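Local coordinates for protein copper-containing nitrite reductase (Thermus scotoductus, PDB 6HBE) that probably catalyses the reduction of nitrite to nitric oxide during denitrification, working as a copper-containing homotrimer, at residues Arg22-Glu27 with Asp61-Thr66; Phe103-Pro108 with Ile134-Lys139; Lys155-Gln160 with Ile289-Ala294. All blocks are in the same frame, centred on the assembly; numbering follows the deposited sequence.

Interaction 1 (Arg22-Glu27 with Asp61-Thr66); sequences RHFTLE and DTVHIT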
loop_
_atom_site.group_PDB
_atom_site.type_symbol
_atom_site.label_atom_id
_atom_site.label_comp_id
_atom_site.label_asym_id
_atom_site.label_seq_id
_atom_site.Cartn_x
_atom_site.Cartn_y
_atom_site.Cartn_z
ATOM N N ARG C 22 -11.319 -22.513 31.122
ATOM C CA ARG C 22 -12.234 -21.653 30.406
ATOM C C ARG C 22 -12.594 -22.362 29.132
ATOM O O ARG C 22 -11.717 -22.916 28.460
ATOM C CB ARG C 22 -11.555 -20.317 30.084
ATOM C CG ARG C 22 -11.121 -19.500 31.291
ATOM C CD ARG C 22 -12.316 -19.172 32.187
ATOM N NE ARG C 22 -13.445 -18.716 31.370
ATOM C CZ ARG C 22 -13.549 -17.500 30.820
ATOM N NH1 ARG C 22 -12.618 -16.561 31.035
ATOM N NH2 ARG C 22 -14.613 -17.203 30.072
ATOM N N HIS C 23 -13.863 -22.319 28.762
ATOM C CA HIS C 23 -14.309 -23.026 27.596
ATOM C C HIS C 23 -15.054 -22.106 26.645
ATOM O O HIS C 23 -15.931 -21.357 27.067
ATOM C CB HIS C 23 -15.178 -24.221 28.010
ATOM C CG HIS C 23 -15.654 -25.021 26.845
ATOM N ND1 HIS C 23 -16.945 -25.484 26.730
ATOM C CD2 HIS C 23 -15.017 -25.386 25.705
ATOM C CE1 HIS C 23 -17.079 -26.118 25.577
ATOM N NE2 HIS C 23 -15.925 -26.060 24.930
ATOM N N PHE C 24 -14.692 -22.172 25.360
ATOM C CA PHE C 24 -15.274 -21.347 24.323
ATOM C C PHE C 24 -15.662 -22.190 23.120
ATOM O O PHE C 24 -14.913 -23.100 22.725
ATOM C CB PHE C 24 -14.279 -20.248 23.868
ATOM C CG PHE C 24 -13.786 -19.352 24.985
ATOM C CD1 PHE C 24 -14.584 -18.329 25.488
ATOM C CD2 PHE C 24 -12.535 -19.553 25.550
ATOM C CE1 PHE C 24 -14.127 -17.500 26.505
ATOM C CE2 PHE C 24 -12.063 -18.737 26.571
ATOM C CZ PHE C 24 -12.862 -17.704 27.055
ATOM N N THR C 25 -16.795 -21.846 22.501
ATOM C CA THR C 25 -17.282 -22.531 21.317
ATOM C C THR C 25 -17.307 -21.588 20.107
ATOM O O THR C 25 -17.910 -20.520 20.164
ATOM C CB THR C 25 -18.668 -23.160 21.537
ATOM O OG1 THR C 25 -18.602 -24.057 22.657
ATOM C CG2 THR C 25 -19.081 -23.973 20.298
ATOM N N LEU C 26 -16.575 -21.954 19.048
ATOM C CA LEU C 26 -16.622 -21.230 17.773
ATOM C C LEU C 26 -17.295 -22.057 16.683
ATOM O O LEU C 26 -16.933 -23.233 16.485
ATOM C CB LEU C 26 -15.197 -20.830 17.335
ATOM C CG LEU C 26 -14.444 -19.894 18.283
ATOM C CD1 LEU C 26 -13.003 -19.711 17.852
ATOM C CD2 LEU C 26 -15.139 -18.533 18.384
ATOM N N GLU C 27 -18.213 -21.439 15.940
ATOM C CA GLU C 27 -18.980 -22.086 14.910
ATOM C C GLU C 27 -18.754 -21.449 13.529
ATOM O O GLU C 27 -19.246 -20.347 13.247
ATOM C CB GLU C 27 -20.476 -22.064 15.270
ATOM C CG GLU C 27 -20.777 -22.749 16.607
ATOM C CD GLU C 27 -22.266 -22.978 16.849
ATOM O OE1 GLU C 27 -23.084 -22.166 16.366
ATOM O OE2 GLU C 27 -22.612 -23.973 17.527
ATOM N N ASP C 61 -4.297 -19.449 32.588
ATOM C CA ASP C 61 -5.500 -20.281 32.416
ATOM C C ASP C 61 -5.308 -21.402 31.402
ATOM O O ASP C 61 -4.514 -21.284 30.447
ATOM C CB ASP C 61 -6.728 -19.470 31.983
ATOM C CG ASP C 61 -7.298 -18.593 33.097
ATOM O OD1 ASP C 61 -6.846 -18.693 34.264
ATOM O OD2 ASP C 61 -8.203 -17.784 32.793
ATOM N N THR C 62 -6.068 -22.482 31.605
ATOM C CA THR C 62 -6.217 -23.525 30.601
ATOM C C THR C 62 -7.403 -23.167 29.725
ATOM O O THR C 62 -8.527 -22.958 30.213
ATOM C CB THR C 62 -6.388 -24.921 31.238
ATOM O OG1 THR C 62 -5.236 -25.220 32.031
ATOM C CG2 THR C 62 -6.554 -25.974 30.197
ATOM N N VAL C 63 -7.170 -23.113 28.417
ATOM C CA VAL C 63 -8.197 -22.682 27.471
ATOM C C VAL C 63 -8.631 -23.892 26.670
ATOM O O VAL C 63 -7.802 -24.498 25.972
ATOM C CB VAL C 63 -7.650 -21.591 26.517
ATOM C CG1 VAL C 63 -8.728 -21.119 25.546
ATOM C CG2 VAL C 63 -7.058 -20.422 27.309
ATOM N N HIS C 64 -9.920 -24.233 26.739
ATOM C CA HIS C 64 -10.486 -25.316 25.950
ATOM C C HIS C 64 -11.277 -24.652 24.841
ATOM O O HIS C 64 -12.123 -23.816 25.133
ATOM C CB HIS C 64 -11.456 -26.219 26.776
ATOM C CG HIS C 64 -10.835 -26.882 27.971
ATOM N ND1 HIS C 64 -9.959 -27.945 27.874
ATOM C CD2 HIS C 64 -10.986 -26.646 29.300
ATOM C CE1 HIS C 64 -9.575 -28.317 29.083
ATOM N NE2 HIS C 64 -10.193 -27.552 29.967
ATOM N N ILE C 65 -11.010 -25.034 23.591
ATOM C CA ILE C 65 -11.778 -24.593 22.427
ATOM C C ILE C 65 -12.588 -25.760 21.849
ATOM O O ILE C 65 -12.052 -26.864 21.668
ATOM C CB ILE C 65 -10.841 -24.079 21.287
ATOM C CG1 ILE C 65 -9.951 -22.927 21.760
ATOM C CG2 ILE C 65 -11.649 -23.734 20.033
ATOM C CD1 ILE C 65 -10.696 -21.671 22.175
ATOM N N THR C 66 -13.851 -25.509 21.525
ATOM C CA THR C 66 -14.659 -26.429 20.753
ATOM C C THR C 66 -14.934 -25.732 19.449
ATOM O O THR C 66 -15.500 -24.664 19.458
ATOM C CB THR C 66 -15.995 -26.775 21.458
ATOM O OG1 THR C 66 -15.708 -27.531 22.640
ATOM C CG2 THR C 66 -16.895 -27.592 20.571
HETATM O O HOH W 1 -10.665 -16.447 33.355
#

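Interaction 2 (Phe103-Pro108 with Ile134-Lys139); sequences FTADFP and IVVEPK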
loop_
_atom_site.group_PDB
_atom_site.type_symbol
_atom_site.label_atom_id
_atom_site.label_comp_id
_atom_site.label_asym_id
_atom_site.label_seq_id
_atom_site.Cartn_x
_atom_site.Cartn_y
_atom_site.Cartn_z
ATOM N N PHE C 103 -5.017 -25.564 25.379
ATOM C CA PHE C 103 -3.667 -25.007 25.538
ATOM C C PHE C 103 -3.622 -24.147 26.778
ATOM O O PHE C 103 -4.657 -23.732 27.251
ATOM C CB PHE C 103 -3.221 -24.201 24.293
ATOM C CG PHE C 103 -4.051 -22.972 24.014
ATOM C CD1 PHE C 103 -5.249 -23.066 23.326
ATOM C CD2 PHE C 103 -3.623 -21.716 24.445
ATOM C CE1 PHE C 103 -6.026 -21.933 23.079
ATOM C CE2 PHE C 103 -4.384 -20.571 24.189
ATOM C CZ PHE C 103 -5.586 -20.683 23.507
ATOM N N THR C 104 -2.431 -23.899 27.315
ATOM C CA THR C 104 -2.249 -22.948 28.391
ATOM C C THR C 104 -1.868 -21.569 27.833
ATOM O O THR C 104 -1.018 -21.478 26.947
ATOM C CB THR C 104 -1.158 -23.441 29.368
ATOM O OG1 THR C 104 -1.535 -24.741 29.835
ATOM C CG2 THR C 104 -1.043 -22.546 30.567
ATOM N N ALA C 105 -2.496 -20.512 28.365
ATOM C CA ALA C 105 -2.180 -19.133 27.976
ATOM C C ALA C 105 -0.950 -18.644 28.712
ATOM O O ALA C 105 -1.050 -17.990 29.749
ATOM C CB ALA C 105 -3.380 -18.222 28.243
ATOM N N ASP C 106 0.218 -18.956 28.157
ATOM C CA ASP C 106 1.517 -18.652 28.785
ATOM C C ASP C 106 2.022 -17.230 28.575
ATOM O O ASP C 106 2.965 -16.825 29.232
ATOM C CB ASP C 106 2.606 -19.615 28.246
ATOM C CG ASP C 106 2.330 -21.087 28.571
ATOM O OD1 ASP C 106 1.514 -21.371 29.465
ATOM O OD2 ASP C 106 2.940 -21.962 27.926
ATOM N N PHE C 107 1.437 -16.491 27.632
ATOM C CA PHE C 107 1.923 -15.162 27.265
ATOM C C PHE C 107 0.790 -14.120 27.336
ATOM O O PHE C 107 -0.244 -14.277 26.643
ATOM C CB PHE C 107 2.495 -15.188 25.830
ATOM C CG PHE C 107 3.804 -15.929 25.701
ATOM C CD1 PHE C 107 3.816 -17.305 25.478
ATOM C CD2 PHE C 107 5.016 -15.263 25.816
ATOM C CE1 PHE C 107 5.014 -17.993 25.354
ATOM C CE2 PHE C 107 6.232 -15.947 25.683
ATOM C CZ PHE C 107 6.224 -17.313 25.445
ATOM N N PRO C 108 0.988 -13.050 28.117
ATOM C CA PRO C 108 -0.051 -12.006 28.216
ATOM C C PRO C 108 -0.119 -11.128 26.962
ATOM O O PRO C 108 0.922 -10.907 26.320
ATOM C CB PRO C 108 0.375 -11.206 29.443
ATOM C CG PRO C 108 1.817 -11.420 29.574
ATOM C CD PRO C 108 2.127 -12.772 29.007
ATOM N N ILE C 134 -8.633 -12.697 21.023
ATOM C CA ILE C 134 -8.517 -13.326 22.339
ATOM C C ILE C 134 -7.521 -12.517 23.143
ATOM O O ILE C 134 -6.403 -12.245 22.666
ATOM C CB ILE C 134 -8.169 -14.856 22.340
ATOM C CG1 ILE C 134 -7.921 -15.362 23.790
ATOM C CG2 ILE C 134 -6.954 -15.178 21.494
ATOM C CD1 ILE C 134 -7.931 -16.868 23.931
ATOM N N VAL C 135 -7.963 -12.088 24.330
ATOM C CA VAL C 135 -7.170 -11.331 25.280
ATOM C C VAL C 135 -6.734 -12.219 26.445
ATOM O O VAL C 135 -7.571 -12.944 27.030
ATOM C CB VAL C 135 -7.964 -10.140 25.885
ATOM C CG1 VAL C 135 -7.121 -9.362 26.880
ATOM C CG2 VAL C 135 -8.471 -9.210 24.783
ATOM N N VAL C 136 -5.455 -12.115 26.782
ATOM C CA VAL C 136 -4.826 -12.769 27.943
ATOM C C VAL C 136 -4.351 -11.692 28.908
ATOM O O VAL C 136 -3.338 -11.039 28.691
ATOM C CB VAL C 136 -3.654 -13.702 27.526
ATOM C CG1 VAL C 136 -3.069 -14.431 28.738
ATOM C CG2 VAL C 136 -4.106 -14.717 26.496
ATOM N N GLU C 137 -5.113 -11.486 29.983
ATOM C CA GLU C 137 -4.809 -10.425 30.958
ATOM C C GLU C 137 -3.605 -10.817 31.804
ATOM O O GLU C 137 -3.628 -11.902 32.395
ATOM C CB GLU C 137 -5.958 -10.252 31.968
ATOM C CG GLU C 137 -6.949 -9.164 31.702
ATOM C CD GLU C 137 -6.382 -7.755 31.453
ATOM O OE1 GLU C 137 -6.819 -7.215 30.457
ATOM O OE2 GLU C 137 -5.602 -7.156 32.227
ATOM N N PRO C 138 -2.591 -9.933 31.916
ATOM C CA PRO C 138 -1.373 -10.291 32.638
ATOM C C PRO C 138 -1.550 -10.354 34.153
ATOM O O PRO C 138 -2.395 -9.645 34.713
ATOM C CB PRO C 138 -0.417 -9.150 32.308
ATOM C CG PRO C 138 -1.307 -7.977 32.042
ATOM C CD PRO C 138 -2.517 -8.557 31.373
ATOM N N LYS C 139 -0.725 -11.180 34.797
ATOM C CA LYS C 139 -0.656 -11.205 36.243
ATOM C C LYS C 139 -0.004 -9.918 36.724
ATOM O O LYS C 139 -0.470 -9.336 37.673
ATOM C CB LYS C 139 0.147 -12.409 36.755
ATOM C CG LYS C 139 -0.484 -13.761 36.440
ATOM C CD LYS C 139 -0.528 -14.695 37.654
ATOM C CE LYS C 139 -1.127 -16.049 37.289
ATOM N NZ LYS C 139 -0.174 -16.907 36.522
#

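Interaction 3 (Lys155-Gln160 with Ile289-Ala294); sequences KLYIIQ and IPEVRA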
loop_
_atom_site.group_PDB
_atom_site.type_symbol
_atom_site.label_atom_id
_atom_site.label_comp_id
_atom_site.label_asym_id
_atom_site.label_seq_id
_atom_site.Cartn_x
_atom_site.Cartn_y
_atom_site.Cartn_z
ATOM N N LYS C 155 -13.156 -0.205 29.919
ATOM C CA LYS C 155 -12.337 -0.951 28.941
ATOM C C LYS C 155 -13.022 -0.907 27.583
ATOM O O LYS C 155 -14.233 -1.118 27.487
ATOM C CB LYS C 155 -12.159 -2.393 29.391
ATOM C CG LYS C 155 -11.316 -2.536 30.656
ATOM C CD LYS C 155 -11.259 -3.999 31.083
ATOM C CE LYS C 155 -10.211 -4.223 32.178
ATOM N NZ LYS C 155 -10.151 -5.658 32.561
ATOM N N LEU C 156 -12.228 -0.661 26.537
ATOM C CA LEU C 156 -12.709 -0.568 25.172
ATOM C C LEU C 156 -11.875 -1.578 24.360
ATOM O O LEU C 156 -10.649 -1.481 24.357
ATOM C CB LEU C 156 -12.487 0.829 24.624
ATOM C CG LEU C 156 -13.136 2.006 25.374
ATOM C CD1 LEU C 156 -12.787 3.297 24.664
ATOM C CD2 LEU C 156 -14.653 1.858 25.443
ATOM N N TYR C 157 -12.551 -2.526 23.719
ATOM C CA TYR C 157 -11.919 -3.555 22.870
ATOM C C TYR C 157 -12.277 -3.261 21.414
ATOM O O TYR C 157 -13.480 -3.224 21.047
ATOM C CB TYR C 157 -12.372 -4.945 23.292
ATOM C CG TYR C 157 -12.068 -5.352 24.742
ATOM C CD1 TYR C 157 -12.994 -5.105 25.764
ATOM C CD2 TYR C 157 -10.944 -6.072 25.069
ATOM C CE1 TYR C 157 -12.779 -5.519 27.071
ATOM C CE2 TYR C 157 -10.719 -6.505 26.369
ATOM C CZ TYR C 157 -11.653 -6.209 27.378
ATOM O OH TYR C 157 -11.458 -6.609 28.688
ATOM N N ILE C 158 -11.247 -3.028 20.585
ATOM C CA ILE C 158 -11.445 -2.551 19.204
ATOM C C ILE C 158 -10.652 -3.393 18.173
ATOM O O ILE C 158 -9.437 -3.516 18.298
ATOM C CB ILE C 158 -10.937 -1.080 19.066
ATOM C CG1 ILE C 158 -11.636 -0.125 20.058
ATOM C CG2 ILE C 158 -11.137 -0.569 17.633
ATOM C CD1 ILE C 158 -13.043 0.243 19.652
ATOM N N ILE C 159 -11.330 -3.896 17.143
ATOM C CA ILE C 159 -10.668 -4.470 15.955
ATOM C C ILE C 159 -10.856 -3.525 14.793
ATOM O O ILE C 159 -11.971 -3.031 14.587
ATOM C CB ILE C 159 -11.222 -5.868 15.592
ATOM C CG1 ILE C 159 -10.597 -6.915 16.527
ATOM C CG2 ILE C 159 -10.964 -6.228 14.136
ATOM C CD1 ILE C 159 -11.225 -8.304 16.462
ATOM N N GLN C 160 -9.763 -3.277 14.069
ATOM C CA GLN C 160 -9.800 -2.682 12.748
ATOM C C GLN C 160 -9.715 -3.752 11.675
ATOM O O GLN C 160 -8.829 -4.591 11.738
ATOM C CB GLN C 160 -8.654 -1.660 12.568
ATOM C CG GLN C 160 -8.739 -0.918 11.233
ATOM C CD GLN C 160 -7.638 0.132 11.057
ATOM O OE1 GLN C 160 -7.365 0.956 11.956
ATOM N NE2 GLN C 160 -6.973 0.087 9.900
ATOM N N ILE C 289 -21.444 2.790 30.958
ATOM C CA ILE C 289 -22.029 1.789 30.068
ATOM C C ILE C 289 -21.278 0.471 30.174
ATOM O O ILE C 289 -20.170 0.428 30.727
ATOM C CB ILE C 289 -22.086 2.260 28.612
ATOM C CG1 ILE C 289 -20.669 2.504 28.027
ATOM C CG2 ILE C 289 -22.980 3.486 28.516
ATOM C CD1 ILE C 289 -20.631 2.252 26.529
ATOM N N PRO C 290 -21.876 -0.610 29.659
ATOM C CA PRO C 290 -21.107 -1.863 29.615
ATOM C C PRO C 290 -19.899 -1.767 28.656
ATOM O O PRO C 290 -19.932 -0.983 27.694
ATOM C CB PRO C 290 -22.115 -2.886 29.081
ATOM C CG PRO C 290 -23.450 -2.213 29.082
ATOM C CD PRO C 290 -23.208 -0.752 29.030
ATOM N N GLU C 291 -18.862 -2.548 28.937
ATOM C CA GLU C 291 -17.642 -2.559 28.122
ATOM C C GLU C 291 -17.917 -2.739 26.626
ATOM O O GLU C 291 -18.816 -3.481 26.213
ATOM C CB GLU C 291 -16.645 -3.591 28.636
ATOM C CG GLU C 291 -17.091 -5.027 28.512
ATOM C CD GLU C 291 -16.052 -6.036 28.989
ATOM O OE1 GLU C 291 -15.203 -5.691 29.832
ATOM O OE2 GLU C 291 -16.099 -7.176 28.483
ATOM N N VAL C 292 -17.118 -2.067 25.811
ATOM C CA VAL C 292 -17.260 -2.125 24.350
ATOM C C VAL C 292 -16.501 -3.377 23.908
ATOM O O VAL C 292 -15.278 -3.447 24.074
ATOM C CB VAL C 292 -16.712 -0.856 23.681
ATOM C CG1 VAL C 292 -16.728 -0.972 22.144
ATOM C CG2 VAL C 292 -17.556 0.344 24.105
ATOM N N ARG C 293 -17.240 -4.369 23.420
ATOM C CA ARG C 293 -16.672 -5.646 22.958
ATOM C C ARG C 293 -16.245 -5.568 21.466
ATOM O O ARG C 293 -16.918 -4.921 20.612
ATOM C CB ARG C 293 -17.701 -6.781 23.141
ATOM C CG ARG C 293 -18.225 -6.948 24.571
ATOM C CD ARG C 293 -19.382 -7.944 24.666
ATOM N NE ARG C 293 -18.922 -9.282 24.317
ATOM C CZ ARG C 293 -18.164 -10.077 25.070
ATOM N NH1 ARG C 293 -17.816 -9.756 26.305
ATOM N NH2 ARG C 293 -17.792 -11.259 24.576
ATOM N N ALA C 294 -15.213 -6.329 21.125
ATOM C CA ALA C 294 -14.661 -6.302 19.765
ATOM C C ALA C 294 -15.370 -7.320 18.894
ATOM O O ALA C 294 -14.745 -8.285 18.415
ATOM C CB ALA C 294 -13.182 -6.553 19.806
HETATM O O HOH W 2 -13.329 -7.521 30.063
#

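Interaction 1 (Arg22-Glu27 with Asp61-Thr66)
T66 and R22 account for the largest shares of the surface buried where strands 21-36 and 62-69 run side by side in parallel register, in one sheet of the N-terminal cupredoxin beta-sandwich. The pairing illustrates how a regular backbone frame is supplemented by side chains near its ends. T66 is held three ways by the opposing strand. Its amide donates to F24 O, T66 O receives L26 N at 2.9 Å, and its hydroxyl takes the imidazole of H23, with NE2 of H23 2.7 Å from OG1 of T66. The last bond is fairly straight (162° at the hydrogen) and lies almost in the ring plane. The ring of H23 extends to the neighbouring strand because chi1 is -179°, which sets CG opposite the backbone N, and its CD2 comes to rest 3.3 Å from H64 O. E100 on strand 98-104 is a second hydrogen-bond partner of T66 OG1, so this hydroxyl is gripped from both neighbouring strands. H64 N donates to R22 O at 2.8 Å, while the H64 ring, on the same face as H23 and T66, bonds to S102 and E21.

On the other face R22, F24, V63 and I65 gather. F24 meets V63 with the edge of its ring, CD2 of F24 standing 4.1 Å from CG1 of V63, and its CB packs on CD1 of I65. The side chain of R22 bends at chi2 and chi3, which lays one face of the guanidinium against CZ of F24, the carbon sitting toward the guanidinium's rim. NH1 of R22 is bonded to V56 O, and OD2 of D61 to E58 N. These two charged groups do not touch, but one water joins them, 3.0 Å from R22 NH1 and 2.9 Å from D61 OD2.

Interaction 2 (Phe103-Pro108 with Ile134-Lys139)
V136 is the bump of this contact, and the turn running from A105 to P108 is the hollow that receives it. The setting is a beta-arch of the N-terminal cupredoxin sandwich: after strand 98-104 in one sheet, the chain bends over and enters strand 109-114 of the facing sheet, where strand 131-137 lies alongside. A105 sits at the centre of an inverse gamma turn, a tight bend that turns its methyl toward V136. That methyl settles against both branches of the valine, with CB of A105 3.8 Å from CG1 of V136 and 4.0 Å from CG2. CB of V136 points at the arch, and chi1 of -177° puts CG1 nearest to F107 O, with CG2 alongside. F107 O forms another wall of the hollow, 3.5 Å from CG1 of V136. V57 and F111 pack on the same valine from strands 55-58 and 109-114, which makes it a plug shared by the arch and its own sheet.

Two smaller fits flank this plug. Toward the sandwich interior, the ring of F103 presents its edge to I134, CZ of F103 lying 4.5 Å from CD1 of I134, beside I79, which packs on both. Toward the C-terminal ends of the two segments, two proline rings cross at a slant, and CB of P108 is 3.6 Å from CB of P138. The fit rests on close packing, without hydrogen bonds between the two segments, and it illustrates how an arch can be seated by apolar contacts. CB of F107 points away from V136, and its side chain packs on I221 of a neighbouring subunit, so the arch contributes to the trimer. Beside the paired prolines, CA of P108 lies 3.5 Å from V136 O.

Interaction 3 (Lys155-Gln160 with Ile289-Ala294)
Y157 and E291 come together through their first torsions: CG of Y157 stands anti to its carbonyl carbon (chi1 -59°), while CG of E291 is wedged between its own backbone N and carbonyl carbon (chi1 66°), with the chain straight beyond. The carboxylate is thereby delivered to the edge of the phenol ring, OE1 of E291 lying 3.7 Å from CE1 of Y157, and the two planes are turned 67° apart. A water completes the link, bonded to OH of Y157 and donating to OE1 of E291 at 2.6 Å.

The backbone of Y157 is pinned as well. Y157 N donates to V292 O at 2.9 Å, and the same oxygen lies in the plane of the ring at its edge, 3.3 Å from CD1 of Y157. The companion bond, from V292 N to K155 O, is long and weak, and L156 with V292 forms a single bridge. The side chains of L156 and V292 cross obliquely, CD2 of L156 lying 3.5 Å from CG2 of V292, and CB of A294 packs 3.9 Å from CB of Y157 and against CG1 of I159. Y203 stacks on the ring of Y157, and M54, M133 and V135 of the first domain pack around it. A phenylalanine in place of Y157 would probably leave the water and the carboxylate of E291 without the hydroxyl that ties them to the strand.

As an example of a linker fastened to a sheet, segment 289-294 runs roughly parallel to strand 154-163, on the side where N181 bonds farther along. It holds the connection leaving the second cupredoxin domain against that same domain's beta-sandwich, before the chain adds strand 309-311 to the first domain's sheet and goes on to the plastocyanin-like domain.

Followed from the N terminus, the three contacts come in series, and none nests in or crosses another. Interaction 1 closes a loop of 33 residues, interaction 2 one of 25, and interaction 3 a far longer one of 128 that embraces most of the second domain. The first two share a sheet: strands 62-69 and 98-104 are neighbours, and backbone contacts V63 N to F103 O and D61 O to A105 N, both probable hydrogen bonds, join them. Interaction 2 then reaches interaction 3 across the domain boundary, where V135 packs on Y157. Interactions 1 and 3 do not touch. Together they connect the first sandwich's two sheets, the second domain and its outgoing linker.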